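Side-chain contacts in AvrA (Salmonella typhimurium, PDB 6BE0), which probably transfers acetyl groups from acetyl-CoA to serine and threonine residues of target proteins, and binds inositol hexakisphosphate and coenzyme A: residues Val91-Val94 and His95-Val98; Glu176-Ile179 and Gln180-Ser183; Gln198-Phe201 and Met202-Val205; His208-Ile212 and Cys213-Cys217; Ile260-Lys263 and Lys264-Leu268. One frame throughout, in Å; residues are numbered along the deposited sequence.

All five contacts are local, each between neighbouring residues at a helix end, round a turn or within a loop. Contacts 1 and 4 lie away from the ligand sites and close opposite kinds of helix end: a serine N-cap after strand 88-91, and a Schellman motif with an Asp-Arg salt bridge after helix 205-212. Contact 3, at the surface, turns the chain from helix 186-199 into that same helix 205-212 with an amide-carboxylate bond. Contacts 2 and 5 serve ligands. In the partly buried 176-183 an arginine salt-bridged to an aspartate also reaches coenzyme A; in the surface loop 260-268 an asparagine-built turn presents a lysine and its backbone N-H to inositol hexakisphosphate. Contacts 1, 2 and 4 mix buried with more exposed residues.

Contact 1 of 5, residues Val91-Val94 and His95-Val98; sequences VMSV and HELV
Glu96 reaches back from the first turn of helix 94-106 to the end of strand 88-91, passing Val91 on the way to the amide of Met92. Its chain is straight, with CG anti to the backbone N (chi1 -175°) and the rest extended. This lets CG slide past the Val91 isopropyl group in the opposite direction, at 3.8 Å from Val91 CB, while the carboxylate arrives over the backbone. There Glu96 OE1 accepts a weak bond from Met92 N at 3.2 Å, though a fairly straight one (160°). Glu96 OE2 rests 3.5 Å from Val91 CA. In return the backbone N of Glu96 donates to Ser93 OG over 3.1 Å, which makes Ser93 the N-cap of the helix. The Ser-x-x-Glu pattern recalls a capping box, but the carboxylate bonds the amide of Met92, one residue before the cap, where the classical box uses that of the cap itself. Val94 follows as the first helical residue. Its carbonyl oxygen accepts from Val98 N at 3.0 Å, a regular helical bond of 164°, and both methyls of Val98 lie close to that oxygen, the nearer being Val98 CG2 at 3.4 Å from Val94 O. The Val94 side chain points away from the following turn and packs on Met118 and on Ala161 of helix 151-164. On the sheet side, Val91 CG2 packs against Leu97 CB at 3.9 Å, and these two side chains share Val116 of strand 111-117 as a common neighbour.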
# COMPACT_ATOMS: atom_id res chain seq x y z
N VAL A 91 -0.67 4.46 12.37
CA VAL A 91 -0.08 5.65 12.99
C VAL A 91 -0.55 6.88 12.23
O VAL A 91 -0.79 6.83 11.03
CB VAL A 91 1.46 5.58 13.01
CG1 VAL A 91 1.92 4.44 13.90
CG2 VAL A 91 2.02 5.41 11.60
N MET A 92 -0.67 8.00 12.95
CA MET A 92 -1.36 9.17 12.42
C MET A 92 -0.40 10.32 12.15
O MET A 92 -0.83 11.46 11.92
CB MET A 92 -2.45 9.59 13.40
CG MET A 92 -3.24 8.41 13.94
SD MET A 92 -4.78 8.85 14.75
CE MET A 92 -5.78 9.31 13.33
N SER A 93 0.90 10.03 12.16
CA SER A 93 1.91 11.02 11.80
C SER A 93 3.26 10.35 11.59
O SER A 93 3.48 9.22 12.01
CB SER A 93 2.03 12.10 12.88
OG SER A 93 2.61 11.58 14.06
N VAL A 94 4.16 11.07 10.93
CA VAL A 94 5.52 10.61 10.72
C VAL A 94 6.24 10.39 12.05
O VAL A 94 7.01 9.45 12.20
CB VAL A 94 6.32 11.61 9.86
CG1 VAL A 94 7.78 11.16 9.71
CG2 VAL A 94 5.68 11.76 8.50
N HIS A 95 5.98 11.28 13.00
CA HIS A 95 6.60 11.18 14.31
C HIS A 95 6.13 9.91 15.03
O HIS A 95 6.92 9.21 15.66
CB HIS A 95 6.27 12.41 15.16
CG HIS A 95 6.85 12.35 16.54
ND1 HIS A 95 6.09 12.03 17.65
CD2 HIS A 95 8.11 12.54 16.99
CE1 HIS A 95 6.87 12.05 18.72
NE2 HIS A 95 8.09 12.36 18.35
N GLU A 96 4.84 9.63 14.93
CA GLU A 96 4.26 8.45 15.55
C GLU A 96 4.76 7.19 14.86
O GLU A 96 4.85 6.13 15.47
CB GLU A 96 2.74 8.52 15.52
CG GLU A 96 2.04 7.38 16.25
CD GLU A 96 0.53 7.51 16.23
OE1 GLU A 96 0.02 8.64 16.05
OE2 GLU A 96 -0.16 6.48 16.38
N LEU A 97 5.10 7.31 13.58
CA LEU A 97 5.67 6.19 12.83
C LEU A 97 7.06 5.84 13.34
O LEU A 97 7.32 4.70 13.70
CB LEU A 97 5.74 6.52 11.33
CG LEU A 97 6.46 5.49 10.45
CD1 LEU A 97 5.58 4.27 10.22
CD2 LEU A 97 6.91 6.10 9.13
N VAL A 98 7.95 6.83 13.35
CA VAL A 98 9.35 6.57 13.67
C VAL A 98 9.53 6.16 15.13
O VAL A 98 10.40 5.35 15.45
CB VAL A 98 10.24 7.80 13.37
CG1 VAL A 98 10.26 8.10 11.88
CG2 VAL A 98 9.79 9.02 14.17

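Contact 2 of 5, residues Glu176-Ile179 and Gln180-Ser183; sequences ELDI and QRSS. With COA (coenzyme A), chain C.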
# COMPACT_ATOMS: atom_id res chain seq x y z
N GLU A 176 8.67 4.12 -5.09
CA GLU A 176 7.58 4.59 -5.94
C GLU A 176 6.98 3.41 -6.68
O GLU A 176 7.70 2.61 -7.27
CB GLU A 176 8.10 5.64 -6.93
CG GLU A 176 7.06 6.14 -7.93
CD GLU A 176 7.69 6.93 -9.06
OE1 GLU A 176 8.62 6.41 -9.70
OE2 GLU A 176 7.26 8.08 -9.30
N LEU A 177 5.65 3.30 -6.64
CA LEU A 177 4.95 2.21 -7.32
C LEU A 177 4.22 2.72 -8.56
O LEU A 177 4.23 2.06 -9.61
CB LEU A 177 3.97 1.53 -6.37
CG LEU A 177 4.57 0.81 -5.16
CD1 LEU A 177 3.48 0.12 -4.36
CD2 LEU A 177 5.65 -0.19 -5.57
N ASP A 178 3.61 3.89 -8.45
CA ASP A 178 2.81 4.47 -9.53
C ASP A 178 1.79 3.46 -10.05
O ASP A 178 1.77 3.14 -11.24
CB ASP A 178 3.70 4.95 -10.67
CG ASP A 178 2.94 5.76 -11.71
OD1 ASP A 178 1.94 6.42 -11.35
OD2 ASP A 178 3.34 5.74 -12.90
N ILE A 179 0.96 2.94 -9.15
CA ILE A 179 -0.12 2.04 -9.52
C ILE A 179 -1.46 2.65 -9.12
O ILE A 179 -2.51 2.22 -9.60
CB ILE A 179 0.03 0.66 -8.86
CG1 ILE A 179 0.19 0.79 -7.35
CG2 ILE A 179 1.23 -0.07 -9.46
CD1 ILE A 179 0.11 -0.53 -6.60
N GLN A 180 -1.42 3.65 -8.24
CA GLN A 180 -2.61 4.44 -7.92
C GLN A 180 -2.64 5.67 -8.81
O GLN A 180 -1.65 6.39 -8.92
CB GLN A 180 -2.63 4.85 -6.45
CG GLN A 180 -3.82 5.75 -6.10
CD GLN A 180 -3.69 6.39 -4.73
OE1 GLN A 180 -3.02 5.86 -3.85
NE2 GLN A 180 -4.34 7.54 -4.56
N ARG A 181 -3.79 5.90 -9.43
CA ARG A 181 -4.00 7.07 -10.27
C ARG A 181 -5.27 7.81 -9.84
O ARG A 181 -5.41 9.00 -10.09
CB ARG A 181 -4.09 6.68 -11.75
CG ARG A 181 -2.96 5.78 -12.22
CD ARG A 181 -1.63 6.51 -12.27
NE ARG A 181 -0.52 5.63 -12.62
CZ ARG A 181 -0.32 5.12 -13.83
NH1 ARG A 181 -1.17 5.36 -14.82
NH2 ARG A 181 0.73 4.34 -14.05
N SER A 182 -6.18 7.09 -9.20
CA SER A 182 -7.39 7.70 -8.66
C SER A 182 -7.02 8.65 -7.53
O SER A 182 -5.91 8.59 -7.00
CB SER A 182 -8.38 6.64 -8.18
OG SER A 182 -7.81 5.81 -7.18
N SER A 183 -7.94 9.53 -7.17
CA SER A 183 -7.61 10.70 -6.36
C SER A 183 -7.59 10.47 -4.85
O SER A 183 -6.93 11.21 -4.12
CB SER A 183 -8.60 11.83 -6.68
OG SER A 183 -9.93 11.42 -6.41
N1A COA C . -9.00 6.08 -12.17
C2A COA C . -8.44 5.05 -12.88
N3A COA C . -7.41 5.29 -13.74
C4A COA C . -6.91 6.56 -13.89
C5A COA C . -7.45 7.58 -13.19
C6A COA C . -8.51 7.32 -12.32
N6A COA C . -9.43 7.87 -11.39
N7A COA C . -6.79 8.72 -13.52
C8A COA C . -5.83 8.40 -14.43
N9A COA C . -5.90 7.07 -14.67
C1B COA C . -5.10 6.29 -15.54
C2B COA C . -5.77 5.93 -16.62
O2B COA C . -6.30 4.59 -16.46
C3B COA C . -4.70 5.99 -17.83
O3B COA C . -3.85 4.84 -17.81
P3B COA C . -3.88 3.82 -19.05
O7A COA C . -5.18 3.05 -19.05
O8A COA C . -3.75 4.58 -20.35
O9A COA C . -2.72 2.85 -18.94
C4B COA C . -3.98 7.11 -17.59
O4B COA C . -3.88 7.17 -16.08
C5B COA C . -4.70 8.33 -18.14
O5B COA C . -4.05 9.51 -17.69
P1A COA C . -3.25 10.42 -18.73
O1A COA C . -2.74 9.57 -19.88
O2A COA C . -4.17 11.51 -19.26
O3A COA C . -2.02 11.10 -18.00
O HOH W 1 0.23 8.38 -10.03
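Arg181 leaves the backbone beside the adenosine of coenzyme A and curls back to Asp178, three residues earlier. Its CB touches the base, 3.5 Å from COA N9A, and CG lies 4.0 Å from the ribose carbon COA C1B. A bend at chi2 (-69°) then turns the chain away from the base, bringing CD to 3.7 Å from Asp178 OD1. The next atom, Arg181 NE, forms a salt bridge with Asp178 OD1 at 2.9 Å, although as a hydrogen bond it is weak because the N-H points well off the oxygen (129°). The two side chains cross obliquely, their carboxylate and guanidinium planes only 26° apart. This pairing lies in the loop that runs from the edge strand 170-176 of the central sheet to helix 186-199, where Asp178 takes a left-handed backbone conformation and its carbonyl oxygen is within bonding distance of the arginine. At the tip the guanidinium divides its nitrogens. Arg181 NH2 donates to Asp178 O over 3.2 Å, approaching from above the carbonyl plane. On the guanidinium edge, Arg181 NH1 makes a weak bond of 3.5 Å to the ribose ring oxygen COA O4B, which lies in the group's plane. A water donates to Asp178 OD1 at 2.9 Å and also to the carbonyl of Gln180, tying the carboxylate to the loop beyond. Gln241 OE1 accepts from the backbone amides of both Arg181 and Ser182, fixing the base of the arginine.

Contact 3 of 5, residues Gln198-Phe201 and Met202-Val205; sequences QLEF and MNLV
Glu200 and Asn203 join side chains across a surface turn, a local side-chain hydrogen bond where helix 186-199 has ended and the chain swings through a short 3-10 segment into helix 205-212. Glu200 is the first residue to leave helical geometry, and its side chain, bent at chi2, lies across that of Asn203. Asn203 ND2 donates to Glu200 OE1 at 2.8 Å, meeting it on the syn side but 31° out of the carboxylate plane; the bond is bent, at 139°. The backbone adds a 3-10 bond, Leu204 N to Phe201 O at 3.1 Å. The Leu204 side chain comes close to a preceding carbonyl, with CG 3.2 Å from Glu200 O, and packs against Leu232. Around the corner Met202, bent at chi2 and chi3, brings its sulfur to the rim of the Phe201 ring: SD is 3.8 Å from Phe201 CD1 and stands 86° off the ring normal, a Met-aromatic contact at the edge. Arg131 makes a cation-pi contact with the same ring and also donates to Phe201 O. A water accepts from Met202 N at 2.7 Å. The other carboxylate oxygen, Glu200 OE2, is bonded to the hydroxyl of Ser235, so a partner on each oxygen restrains the rotation of the group. The negative charge lies near the inositol hexakisphosphate site, the side chain of Lys196 being about 5 Å from that of Glu200, and could influence the electrostatics there.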
# COMPACT_ATOMS: atom_id res chain seq x y z
N GLN A 198 2.95 -9.19 3.98
CA GLN A 198 3.03 -10.36 4.85
C GLN A 198 3.06 -11.65 4.03
O GLN A 198 3.90 -12.52 4.27
CB GLN A 198 1.84 -10.37 5.81
CG GLN A 198 1.50 -11.74 6.40
CD GLN A 198 2.67 -12.39 7.11
OE1 GLN A 198 3.63 -11.71 7.50
NE2 GLN A 198 2.61 -13.70 7.29
N LEU A 199 2.15 -11.76 3.08
CA LEU A 199 2.00 -12.98 2.29
C LEU A 199 3.18 -13.22 1.36
O LEU A 199 3.50 -14.37 1.03
CB LEU A 199 0.70 -12.92 1.48
CG LEU A 199 -0.57 -12.80 2.32
CD1 LEU A 199 -1.74 -12.33 1.46
CD2 LEU A 199 -0.90 -14.12 2.99
N GLU A 200 3.84 -12.14 0.95
CA GLU A 200 4.98 -12.22 0.04
C GLU A 200 6.28 -12.05 0.81
O GLU A 200 7.25 -11.49 0.29
CB GLU A 200 4.87 -11.16 -1.06
CG GLU A 200 3.58 -11.23 -1.87
CD GLU A 200 3.53 -12.42 -2.81
OE1 GLU A 200 4.48 -13.23 -2.80
OE2 GLU A 200 2.54 -12.53 -3.56
N PHE A 201 6.30 -12.53 2.05
CA PHE A 201 7.44 -12.35 2.94
C PHE A 201 8.76 -12.76 2.29
O PHE A 201 9.69 -11.96 2.22
CB PHE A 201 7.23 -13.16 4.22
CG PHE A 201 8.33 -12.98 5.24
CD1 PHE A 201 9.48 -13.74 5.19
CD2 PHE A 201 8.20 -12.04 6.25
CE1 PHE A 201 10.49 -13.57 6.12
CE2 PHE A 201 9.20 -11.86 7.18
CZ PHE A 201 10.35 -12.63 7.12
N MET A 202 8.84 -14.00 1.82
CA MET A 202 10.07 -14.51 1.22
C MET A 202 10.44 -13.77 -0.06
O MET A 202 11.61 -13.50 -0.32
CB MET A 202 9.93 -16.01 0.92
CG MET A 202 9.74 -16.88 2.16
SD MET A 202 11.04 -16.72 3.40
CE MET A 202 12.51 -17.02 2.42
N ASN A 203 9.43 -13.44 -0.87
CA ASN A 203 9.66 -12.73 -2.13
C ASN A 203 10.19 -11.31 -1.92
O ASN A 203 10.66 -10.67 -2.86
CB ASN A 203 8.38 -12.66 -2.95
CG ASN A 203 8.05 -13.97 -3.65
OD1 ASN A 203 8.93 -14.80 -3.88
ND2 ASN A 203 6.79 -14.15 -4.01
N LEU A 204 10.12 -10.83 -0.68
CA LEU A 204 10.53 -9.47 -0.35
C LEU A 204 11.84 -9.43 0.43
O LEU A 204 12.27 -8.37 0.90
CB LEU A 204 9.43 -8.77 0.45
CG LEU A 204 8.17 -8.47 -0.36
CD1 LEU A 204 7.02 -8.12 0.56
CD2 LEU A 204 8.43 -7.34 -1.35
N VAL A 205 12.48 -10.58 0.58
CA VAL A 205 13.77 -10.64 1.26
C VAL A 205 14.81 -9.82 0.50
O VAL A 205 15.57 -9.06 1.10
CB VAL A 205 14.27 -12.09 1.42
CG1 VAL A 205 15.69 -12.12 1.96
CG2 VAL A 205 13.34 -12.88 2.33
O HOH W 2 6.66 -15.63 1.61

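Contact 4 of 5, residues His208-Ile212 and Cys213-Cys217; sequences HEDNI and CERLC
A single oxygen of Asp210, OD1, takes both bonds from the Arg215 guanidinium: NH2 donates over 2.6 Å, nearly in line with the C-O bond, and NE adds a weaker bond of 3.1 Å to the same oxygen. The carboxylate and guanidinium planes are nearly perpendicular, 79° apart, and OD1 comes to the NE/NH2 edge of the guanidinium, close to its plane but nearer NH2. Cys213 CB lies 3.0 Å above one face of the guanidinium, offset toward its rim. The backbone sets this up. Arg215 N bonds Asp210 O at 2.6 Å, nearly straight (171°) and in the carbonyl plane, while Glu214 N makes a weak bond to Asn211 O at 3.2 Å. With Glu214 at positive phi, the pair forms a Schellman motif ending helix 205-212, and the positions that often pack apolar groups across this motif carry a salt bridge instead. Further out, Tyr231 OH bonds Asp210 OD2 and so helps to orient the carboxylate. Leu216 CD2 packs on Asn211 CB at 4.0 Å, and Asn211 ND2 itself bonds Ser138 of strand 136-143. Leu216 and Asn211 both rest on Ala173 of strand 170-176, and Ile212 on Tyr171, so the helix end is seated against the central sheet.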
# COMPACT_ATOMS: atom_id res chain seq x y z
N HIS A 208 14.73 -5.96 0.82
CA HIS A 208 15.15 -5.61 2.17
C HIS A 208 16.65 -5.82 2.33
O HIS A 208 17.33 -5.06 3.03
CB HIS A 208 14.40 -6.44 3.21
CG HIS A 208 13.04 -5.91 3.53
ND1 HIS A 208 12.84 -4.74 4.22
CD2 HIS A 208 11.80 -6.40 3.25
CE1 HIS A 208 11.54 -4.52 4.36
NE2 HIS A 208 10.89 -5.51 3.78
N GLU A 209 17.16 -6.86 1.68
CA GLU A 209 18.57 -7.19 1.74
C GLU A 209 19.41 -6.12 1.05
O GLU A 209 20.43 -5.67 1.57
CB GLU A 209 18.81 -8.56 1.10
CG GLU A 209 20.19 -9.14 1.34
CD GLU A 209 20.29 -10.59 0.90
OE1 GLU A 209 19.32 -11.09 0.28
OE2 GLU A 209 21.33 -11.23 1.17
N ASP A 210 18.95 -5.69 -0.12
CA ASP A 210 19.65 -4.67 -0.89
C ASP A 210 19.54 -3.30 -0.23
O ASP A 210 20.42 -2.45 -0.39
CB ASP A 210 19.10 -4.61 -2.32
CG ASP A 210 19.57 -5.77 -3.18
OD1 ASP A 210 20.57 -6.43 -2.82
OD2 ASP A 210 18.95 -6.02 -4.23
N ASN A 211 18.45 -3.08 0.51
CA ASN A 211 18.30 -1.85 1.28
C ASN A 211 19.35 -1.78 2.38
O ASN A 211 20.00 -0.75 2.57
CB ASN A 211 16.89 -1.77 1.88
CG ASN A 211 16.65 -0.46 2.61
OD1 ASN A 211 17.27 0.56 2.31
ND2 ASN A 211 15.74 -0.48 3.58
N ILE A 212 19.52 -2.89 3.08
CA ILE A 212 20.50 -2.99 4.16
C ILE A 212 21.93 -2.86 3.63
O ILE A 212 22.76 -2.18 4.22
CB ILE A 212 20.36 -4.33 4.92
CG1 ILE A 212 19.06 -4.32 5.73
CG2 ILE A 212 21.55 -4.56 5.84
CD1 ILE A 212 18.73 -5.65 6.38
N CYS A 213 22.21 -3.53 2.52
CA CYS A 213 23.54 -3.52 1.93
C CYS A 213 23.77 -2.25 1.11
O CYS A 213 24.83 -2.07 0.52
CB CYS A 213 23.75 -4.76 1.06
SG CYS A 213 23.69 -6.32 1.98
N GLU A 214 22.76 -1.39 1.08
CA GLU A 214 22.84 -0.12 0.37
C GLU A 214 23.13 -0.35 -1.11
O GLU A 214 24.01 0.28 -1.69
CB GLU A 214 23.90 0.78 1.00
CG GLU A 214 23.78 0.90 2.51
CD GLU A 214 24.73 1.93 3.10
OE1 GLU A 214 24.58 3.12 2.77
OE2 GLU A 214 25.62 1.55 3.89
N ARG A 215 22.37 -1.27 -1.71
CA ARG A 215 22.48 -1.57 -3.14
C ARG A 215 21.14 -1.36 -3.84
O ARG A 215 20.95 -1.82 -4.97
CB ARG A 215 22.93 -3.02 -3.34
CG ARG A 215 24.21 -3.40 -2.62
CD ARG A 215 24.65 -4.80 -3.02
NE ARG A 215 23.62 -5.80 -2.76
CZ ARG A 215 23.65 -6.71 -1.79
NH1 ARG A 215 24.69 -6.79 -0.96
NH2 ARG A 215 22.65 -7.56 -1.66
N LEU A 216 20.23 -0.67 -3.17
CA LEU A 216 18.87 -0.51 -3.68
C LEU A 216 18.70 0.80 -4.44
O LEU A 216 18.46 0.79 -5.65
CB LEU A 216 17.87 -0.57 -2.52
CG LEU A 216 16.39 -0.53 -2.89
CD1 LEU A 216 16.00 -1.72 -3.76
CD2 LEU A 216 15.55 -0.50 -1.63
N CYS A 217 18.83 1.91 -3.73
CA CYS A 217 18.63 3.23 -4.32
C CYS A 217 19.94 3.82 -4.82
O CYS A 217 20.01 4.40 -5.90
CB CYS A 217 17.98 4.17 -3.31
SG CYS A 217 16.35 3.64 -2.75

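Contact 5 of 5, residues Ile260-Lys263 and Lys264-Leu268; sequences IVNK and KNETL. With IHP (inositol hexakisphosphate), chain B.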
# COMPACT_ATOMS: atom_id res chain seq x y z
N ILE A 260 -1.84 -16.67 -12.53
CA ILE A 260 -3.06 -16.61 -11.72
C ILE A 260 -2.80 -15.76 -10.48
O ILE A 260 -1.77 -15.93 -9.83
CB ILE A 260 -3.54 -18.01 -11.30
CG1 ILE A 260 -3.73 -18.92 -12.52
CG2 ILE A 260 -4.84 -17.90 -10.51
CD1 ILE A 260 -4.75 -18.43 -13.53
N VAL A 261 -3.73 -14.87 -10.17
CA VAL A 261 -3.56 -13.93 -9.06
C VAL A 261 -4.64 -14.08 -7.99
O VAL A 261 -4.64 -13.33 -7.01
CB VAL A 261 -3.56 -12.47 -9.57
CG1 VAL A 261 -2.40 -12.25 -10.53
CG2 VAL A 261 -4.88 -12.13 -10.24
N ASN A 262 -5.55 -15.03 -8.16
CA ASN A 262 -6.61 -15.25 -7.18
C ASN A 262 -7.27 -16.62 -7.30
O ASN A 262 -6.93 -17.41 -8.18
CB ASN A 262 -7.67 -14.15 -7.30
CG ASN A 262 -8.32 -14.10 -8.67
OD1 ASN A 262 -8.12 -14.99 -9.50
ND2 ASN A 262 -9.10 -13.06 -8.91
N LYS A 263 -8.21 -16.90 -6.40
CA LYS A 263 -8.90 -18.18 -6.37
C LYS A 263 -9.93 -18.31 -7.48
O LYS A 263 -10.53 -19.37 -7.67
CB LYS A 263 -9.57 -18.38 -5.01
CG LYS A 263 -8.60 -18.43 -3.84
CD LYS A 263 -9.29 -18.27 -2.50
CE LYS A 263 -8.28 -17.99 -1.40
NZ LYS A 263 -8.93 -17.70 -0.09
N LYS A 264 -10.14 -17.22 -8.22
CA LYS A 264 -11.07 -17.23 -9.35
C LYS A 264 -10.35 -17.61 -10.64
O LYS A 264 -10.92 -17.51 -11.73
CB LYS A 264 -11.74 -15.86 -9.49
CG LYS A 264 -12.52 -15.45 -8.25
CD LYS A 264 -13.19 -14.09 -8.40
CE LYS A 264 -14.04 -13.77 -7.18
NZ LYS A 264 -14.75 -12.47 -7.31
N ASN A 265 -9.11 -18.06 -10.50
CA ASN A 265 -8.32 -18.57 -11.62
C ASN A 265 -8.29 -17.62 -12.81
O ASN A 265 -8.41 -18.05 -13.96
CB ASN A 265 -8.84 -19.94 -12.06
CG ASN A 265 -8.63 -21.00 -11.00
OD1 ASN A 265 -7.62 -21.01 -10.30
ND2 ASN A 265 -9.59 -21.92 -10.89
N GLU A 266 -8.14 -16.33 -12.53
CA GLU A 266 -7.98 -15.32 -13.58
C GLU A 266 -6.60 -14.69 -13.48
O GLU A 266 -6.09 -14.45 -12.39
CB GLU A 266 -9.08 -14.26 -13.49
CG GLU A 266 -9.30 -13.68 -12.10
CD GLU A 266 -10.45 -12.68 -12.07
OE1 GLU A 266 -10.54 -11.90 -11.09
OE2 GLU A 266 -11.26 -12.67 -13.02
N THR A 267 -6.01 -14.42 -14.64
CA THR A 267 -4.67 -13.86 -14.70
C THR A 267 -4.67 -12.40 -14.28
O THR A 267 -5.73 -11.82 -14.05
CB THR A 267 -4.07 -13.98 -16.11
OG1 THR A 267 -4.80 -13.15 -17.02
CG2 THR A 267 -4.11 -15.43 -16.59
N LEU A 268 -3.48 -11.82 -14.18
CA LEU A 268 -3.34 -10.40 -13.85
C LEU A 268 -4.12 -9.54 -14.84
O LEU A 268 -4.82 -8.61 -14.45
CB LEU A 268 -1.86 -10.01 -13.85
CG LEU A 268 -1.54 -8.55 -13.51
CD1 LEU A 268 -1.88 -8.24 -12.07
CD2 LEU A 268 -0.07 -8.27 -13.80
C1 IHP B . -7.36 -12.63 -1.03
C2 IHP B . -7.31 -11.11 -1.10
C3 IHP B . -7.89 -10.59 -2.40
C4 IHP B . -9.29 -11.13 -2.61
C5 IHP B . -9.22 -12.64 -2.73
C6 IHP B . -8.70 -13.24 -1.43
O11 IHP B . -7.02 -13.03 0.28
P1 IHP B . -5.55 -13.60 0.53
O21 IHP B . -5.03 -13.09 1.85
O31 IHP B . -4.60 -13.15 -0.57
O41 IHP B . -5.60 -15.10 0.56
O12 IHP B . -8.00 -10.53 0.03
P2 IHP B . -7.20 -9.67 1.10
O22 IHP B . -5.99 -10.43 1.60
O32 IHP B . -6.72 -8.38 0.49
O42 IHP B . -8.10 -9.36 2.27
O13 IHP B . -7.89 -9.16 -2.40
P3 IHP B . -6.90 -8.39 -3.38
O23 IHP B . -6.34 -7.17 -2.68
O33 IHP B . -5.75 -9.27 -3.81
O43 IHP B . -7.65 -7.94 -4.60
O14 IHP B . -9.91 -10.50 -3.76
P4 IHP B . -9.48 -10.78 -5.29
O24 IHP B . -9.39 -9.47 -6.03
O34 IHP B . -8.15 -11.49 -5.39
O44 IHP B . -10.54 -11.62 -5.96
O15 IHP B . -10.48 -13.20 -3.07
P5 IHP B . -10.52 -14.53 -3.94
O25 IHP B . -9.16 -15.19 -3.93
O35 IHP B . -11.54 -15.47 -3.36
O45 IHP B . -10.90 -14.21 -5.37
O16 IHP B . -9.67 -13.08 -0.40
P6 IHP B . -10.08 -14.33 0.46
O26 IHP B . -11.30 -13.99 1.28
O36 IHP B . -10.39 -15.49 -0.44
O46 IHP B . -8.97 -14.71 1.40
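Asn262 and Glu266 both carry CG between their own backbone N and carbonyl carbon (chi1 59° and 48°), which brings the amide of one alongside the carboxylate of the other inside the loop, their planes 17° apart. Asn262 ND2 donates to Glu266 OE1 at 2.9 Å, with the oxygen in the amide plane and met on its anti side. The amide oxygen works on the backbone: Asn262 OD1 accepts weak bonds from Lys264 N and Glu266 N, each 3.3 Å away. The first of these describes a loose Asx turn, laid over the type I beta turn Asn262-Asn265 that Asn265 N closes onto Asn262 O at 3.2 Å. Behind it Val261 N reaches Glu266 O at 3.3 Å, and Val261 CG1 packs on Leu268 CB at 4.0 Å, where helix 268-273 starts. The turn faces inositol hexakisphosphate. Lys263 N donates to IHP O25 at 3.2 Å, and the extended Lys263 chain carries NZ on to IHP O36 of the next phosphate at 2.7 Å. The aliphatic chain of Lys264 runs alongside a phosphate oxygen as well. Glu266 OE2 has a second partner in Asn274, and Lys238 bonds both Val261 O and the ligand. The chemistry thus divides in two: amide and carboxylate stiffen the turn from within, while the Lys263 N-H binds one phosphate, and the Lys263 ammonium group binds the next and probably offsets part of its charge.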